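Local coordinates for protein chintase (Rhizomucor miehei, PDB 5YUQ) that probably hydrolyses chitin by cleaving its beta-1,4-linked N-acetylglucosamine chains, as a fungal family 18 chitinase with an active-site tunnel, at residues I17-D20 against H24-Y27. Residues are numbered along the deposited sequence; the frame is centred on the assembly and turned at random.
Sequences IAWD and HIVY
Ile25 meets Trp19 and Ile17 on the outer side of the TIM barrel expected of glycoside hydrolase family 18, where the loop after strand 4-9 turns back into strand 24-32. The strand residue points its side chain out of the barrel wall toward the loop, and the indole reaches across it at about a right angle. The touching part of Trp19 is its six-membered ring: CZ3 lies 3.4 Å from Ile25 CG1, and CH2 follows at 3.9 Å from the same carbon. The approach is oblique to the indole plane, with the methylene as the closest point. Trp19 takes chi1 -62°, which sets CG opposite its own carbonyl carbon and lets the long ring swing from the short 3-10 turn back to the strand.

Ile17 joins the same apolar cluster. An inverse gamma turn is centred on Ala18, with a weak bond of 2.9 Å from Trp19 N to Ile17 O. Ile17 lies over the indole two residues on, its CG2 sitting 3.6 Å above the ring plane and over its centre. Glu52 and Ala53 of helix 43-55 also touch Trp19, so the indole fills the seam between barrel strand and helix. Ile25 itself is flanked by Val8 and Ile60 of the adjoining parallel strands, while its neighbour His24 points the other way, into the barrel, and hydrogen-bonds Ser5 and Ser61. The methyl end of Ile25 bridges both loop residues: CD1 stands 4.1 Å from Trp19 CZ3 and 4.0 Å from Ile17 CG2.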
loop_
_atom_site.group_PDB
_atom_site.type_symbol
_atom_site.label_atom_id
_atom_site.label_comp_id
_atom_site.label_asym_id
_atom_site.label_seq_id
_atom_site.Cartn_x
_atom_site.Cartn_y
_atom_site.Cartn_z
ATOM N N ILE A 17 14.430 11.055 -8.672
ATOM C CA ILE A 17 13.023 10.800 -8.956
ATOM C C ILE A 17 12.750 10.976 -10.447
ATOM O O ILE A 17 13.050 12.024 -11.023
ATOM C CB ILE A 17 12.121 11.737 -8.128
ATOM C CG1 ILE A 17 12.293 11.450 -6.627
ATOM C CG2 ILE A 17 10.663 11.583 -8.532
ATOM C CD1 ILE A 17 11.482 12.374 -5.730
ATOM N N ALA A 18 12.202 9.940 -11.079
ATOM C CA ALA A 18 11.958 9.969 -12.521
ATOM C C ALA A 18 10.668 10.717 -12.822
ATOM O O ALA A 18 9.657 10.116 -13.182
ATOM C CB ALA A 18 11.900 8.556 -13.085
ATOM N N TRP A 19 10.721 12.035 -12.681
ATOM C CA TRP A 19 9.535 12.877 -12.791
ATOM C C TRP A 19 8.737 12.655 -14.071
ATOM O O TRP A 19 7.511 12.723 -14.056
ATOM C CB TRP A 19 9.936 14.348 -12.693
ATOM C CG TRP A 19 10.561 14.712 -11.387
ATOM C CD1 TRP A 19 11.876 14.979 -11.150
ATOM C CD2 TRP A 19 9.889 14.849 -10.132
ATOM N NE1 TRP A 19 12.063 15.282 -9.821
ATOM C CE2 TRP A 19 10.856 15.209 -9.177
ATOM C CE3 TRP A 19 8.557 14.710 -9.727
ATOM C CZ2 TRP A 19 10.535 15.425 -7.836
ATOM C CZ3 TRP A 19 8.241 14.934 -8.402
ATOM C CH2 TRP A 19 9.225 15.283 -7.472
ATOM N N ASP A 20 9.419 12.384 -15.179
ATOM C CA ASP A 20 8.716 12.258 -16.456
ATOM C C ASP A 20 7.951 10.943 -16.575
ATOM O O ASP A 20 7.176 10.751 -17.508
ATOM C CB ASP A 20 9.680 12.453 -17.632
ATOM C CG ASP A 20 10.169 13.882 -17.743
ATOM O OD1 ASP A 20 9.322 14.802 -17.684
ATOM O OD2 ASP A 20 11.394 14.091 -17.873
ATOM N N HIS A 24 2.142 11.958 -9.973
ATOM C CA HIS A 24 1.759 12.334 -8.628
ATOM C C HIS A 24 2.733 11.692 -7.655
ATOM O O HIS A 24 2.980 10.494 -7.733
ATOM C CB HIS A 24 0.326 11.820 -8.393
ATOM C CG HIS A 24 -0.257 12.163 -7.060
ATOM N ND1 HIS A 24 -1.213 11.372 -6.459
ATOM C CD2 HIS A 24 -0.075 13.224 -6.238
ATOM C CE1 HIS A 24 -1.580 11.920 -5.312
ATOM N NE2 HIS A 24 -0.910 13.046 -5.156
ATOM N N ILE A 25 3.313 12.489 -6.763
ATOM C CA ILE A 25 4.165 11.939 -5.711
ATOM C C ILE A 25 3.355 11.924 -4.429
ATOM O O ILE A 25 2.669 12.902 -4.124
ATOM C CB ILE A 25 5.430 12.789 -5.484
ATOM C CG1 ILE A 25 6.366 12.699 -6.692
ATOM C CG2 ILE A 25 6.182 12.324 -4.236
ATOM C CD1 ILE A 25 6.993 11.338 -6.905
ATOM N N VAL A 26 3.393 10.812 -3.704
ATOM C CA VAL A 26 2.713 10.715 -2.415
ATOM C C VAL A 26 3.776 10.507 -1.354
ATOM O O VAL A 26 4.475 9.501 -1.353
ATOM C CB VAL A 26 1.691 9.569 -2.394
ATOM C CG1 VAL A 26 0.779 9.705 -1.186
ATOM C CG2 VAL A 26 0.853 9.601 -3.662
ATOM N N TYR A 27 3.916 11.486 -0.472
ATOM C CA TYR A 27 5.033 11.523 0.463
ATOM C C TYR A 27 4.620 10.898 1.796
ATOM O O TYR A 27 3.741 11.406 2.481
ATOM C CB TYR A 27 5.492 12.970 0.662
ATOM C CG TYR A 27 6.802 13.106 1.396
ATOM C CD1 TYR A 27 6.874 12.935 2.773
ATOM C CD2 TYR A 27 7.961 13.429 0.713
ATOM C CE1 TYR A 27 8.076 13.053 3.446
ATOM C CE2 TYR A 27 9.166 13.558 1.375
ATOM C CZ TYR A 27 9.213 13.377 2.738
ATOM O OH TYR A 27 10.420 13.494 3.388
#